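Local coordinates for protein glycerate 2-kinase (Pyrococcus horikoshii, PDB 1X3L) that phosphorylates D-glycerate to 2-phosphoglycerate, using ATP and, alternatively, other nucleotides or pyrophosphate as phosphate donor, at residues P321-F326 and I428-V433. Residues are numbered along the deposited sequence; the frame is centred on the assembly and turned at random.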
loop_
_atom_site.group_PDB
_atom_site.type_symbol
_atom_site.label_atom_id
_atom_site.label_comp_id
_atom_site.label_asym_id
_atom_site.label_seq_id
_atom_site.Cartn_x
_atom_site.Cartn_y
_atom_site.Cartn_z
ATOM N N PRO A 321 -1.566 -17.740 26.518
ATOM C CA PRO A 321 -1.510 -16.369 25.997
ATOM C C PRO A 321 -1.317 -16.410 24.495
ATOM O O PRO A 321 -0.429 -17.102 23.993
ATOM C CB PRO A 321 -0.308 -15.774 26.719
ATOM C CG PRO A 321 0.623 -16.949 26.813
ATOM C CD PRO A 321 -0.310 -18.082 27.217
ATOM N N VAL A 322 -2.136 -15.664 23.769
ATOM C CA VAL A 322 -2.034 -15.693 22.324
ATOM C C VAL A 322 -2.302 -14.341 21.688
ATOM O O VAL A 322 -2.981 -13.491 22.267
ATOM C CB VAL A 322 -3.010 -16.759 21.764
ATOM C CG1 VAL A 322 -4.442 -16.399 22.147
ATOM C CG2 VAL A 322 -2.859 -16.890 20.259
ATOM N N VAL A 323 -1.720 -14.141 20.512
ATOM C CA VAL A 323 -1.902 -12.920 19.740
ATOM C C VAL A 323 -2.420 -13.313 18.361
ATOM O O VAL A 323 -1.854 -14.198 17.707
ATOM C CB VAL A 323 -0.575 -12.154 19.551
ATOM C CG1 VAL A 323 -0.775 -11.011 18.561
ATOM C CG2 VAL A 323 -0.091 -11.608 20.887
ATOM N N LEU A 324 -3.505 -12.672 17.933
ATOM C CA LEU A 324 -4.085 -12.943 16.622
ATOM C C LEU A 324 -3.989 -11.677 15.786
ATOM O O LEU A 324 -4.234 -10.578 16.280
ATOM C CB LEU A 324 -5.553 -13.368 16.744
ATOM C CG LEU A 324 -5.887 -14.785 17.222
ATOM C CD1 LEU A 324 -5.315 -15.034 18.595
ATOM C CD2 LEU A 324 -7.390 -14.955 17.245
ATOM N N VAL A 325 -3.632 -11.831 14.514
ATOM C CA VAL A 325 -3.492 -10.680 13.633
ATOM C C VAL A 325 -4.420 -10.773 12.427
ATOM O O VAL A 325 -4.450 -11.787 11.722
ATOM C CB VAL A 325 -2.026 -10.541 13.150
ATOM C CG1 VAL A 325 -1.830 -9.214 12.424
ATOM C CG2 VAL A 325 -1.074 -10.640 14.345
ATOM N N PHE A 326 -5.181 -9.706 12.201
ATOM C CA PHE A 326 -6.117 -9.634 11.083
ATOM C C PHE A 326 -5.786 -8.379 10.270
ATOM O O PHE A 326 -5.945 -7.261 10.758
ATOM C CB PHE A 326 -7.560 -9.504 11.588
ATOM C CG PHE A 326 -8.006 -10.612 12.510
ATOM C CD1 PHE A 326 -8.760 -11.676 12.030
ATOM C CD2 PHE A 326 -7.742 -10.545 13.875
ATOM C CE1 PHE A 326 -9.255 -12.657 12.897
ATOM C CE2 PHE A 326 -8.231 -11.518 14.753
ATOM C CZ PHE A 326 -8.989 -12.574 14.265
ATOM N N ILE A 428 -4.660 -3.021 10.300
ATOM C CA ILE A 428 -4.382 -4.237 11.045
ATOM C C ILE A 428 -5.117 -4.239 12.374
ATOM O O ILE A 428 -5.221 -3.203 13.043
ATOM C CB ILE A 428 -2.881 -4.386 11.353
ATOM C CG1 ILE A 428 -2.078 -4.395 10.055
ATOM C CG2 ILE A 428 -2.644 -5.663 12.164
ATOM C CD1 ILE A 428 -0.567 -4.343 10.260
ATOM N N VAL A 429 -5.633 -5.407 12.741
ATOM C CA VAL A 429 -6.316 -5.579 14.006
ATOM C C VAL A 429 -5.484 -6.572 14.801
ATOM O O VAL A 429 -5.183 -7.664 14.319
ATOM C CB VAL A 429 -7.727 -6.184 13.846
ATOM C CG1 VAL A 429 -8.385 -6.290 15.212
ATOM C CG2 VAL A 429 -8.581 -5.321 12.913
ATOM N N ILE A 430 -5.093 -6.194 16.007
ATOM C CA ILE A 430 -4.319 -7.102 16.836
ATOM C C ILE A 430 -5.187 -7.491 18.025
ATOM O O ILE A 430 -5.681 -6.619 18.740
ATOM C CB ILE A 430 -3.033 -6.434 17.357
ATOM C CG1 ILE A 430 -2.175 -5.947 16.183
ATOM C CG2 ILE A 430 -2.245 -7.425 18.208
ATOM C CD1 ILE A 430 -0.892 -5.208 16.622
ATOM N N ALA A 431 -5.396 -8.791 18.223
ATOM C CA ALA A 431 -6.194 -9.261 19.351
ATOM C C ALA A 431 -5.284 -10.031 20.305
ATOM O O ALA A 431 -4.616 -10.988 19.913
ATOM C CB ALA A 431 -7.337 -10.157 18.864
ATOM N N ILE A 432 -5.255 -9.609 21.563
ATOM C CA ILE A 432 -4.402 -10.260 22.544
ATOM C C ILE A 432 -5.205 -10.879 23.674
ATOM O O ILE A 432 -6.090 -10.240 24.236
ATOM C CB ILE A 432 -3.407 -9.253 23.171
ATOM C CG1 ILE A 432 -2.602 -8.555 22.073
ATOM C CG2 ILE A 432 -2.485 -9.975 24.148
ATOM C CD1 ILE A 432 -1.780 -7.383 22.573
ATOM N N VAL A 433 -4.912 -12.137 23.989
ATOM C CA VAL A 433 -5.568 -12.811 25.107
ATOM C C VAL A 433 -4.424 -13.328 25.975
ATOM O O VAL A 433 -3.628 -14.157 25.541
ATOM C CB VAL A 433 -6.448 -13.987 24.657
ATOM C CG1 VAL A 433 -7.178 -14.571 25.864
ATOM C CG2 VAL A 433 -7.456 -13.525 23.613
#
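Phe326 and Val429 form one hydrogen-bonded pair of an antiparallel strand pairing: Phe326 N reaches Val429 O at 2.9 Å, and Val429 N answers to Phe326 O at 2.7 Å. Leu324 with Ala431 and Val322 with Val433 repeat the exchange, so six backbone bonds join the strands without a bulge. Between these pairs the carbonyls also receive CA-H...O contacts, as from Val323 CA to Ala431 O at 3.3 Å.

Both faces of the pairing are buried and packed. Val323, Val325, Ile430 and Ile432 share one, and Ile428 adds to it through Val325. With CG1 anti to its backbone N (chi1 171°), Val323 lays that methyl alongside Ile430 CG2 at 3.9 Å, while its CG2 meets Ile432 CG1. The side chains of Val325 and Ile428 cross at a slant, with CG1 of the first 3.7 Å from CG2 of the second. Helix 268-281 covers part of this layer through Cys272 and Ile275.

On the other face Val322 CG1 meets Val433 CB, and Phe326 CB meets Val429 CB, each at 4.0 Å. Ala431 offers a single methyl, 4.2 Å from Leu324 CB, and Val429 O lies in the plane of the Phe326 ring, at its edge. Helix 297-314 packs here, placing Ile307 and Ile311 against Leu324. By contrast, at the exposed end Pro321, which follows a cis peptide bond, adds little beyond a CA-H...O contact to Val433 O.

Strand 285-290 runs parallel beside 322-328, and strand 359-366 antiparallel beside 427-435. Backbone N-H and C=O groups thus satisfy one another while apolar side chains face the helices, as in a buried sheet of an α/β domain core.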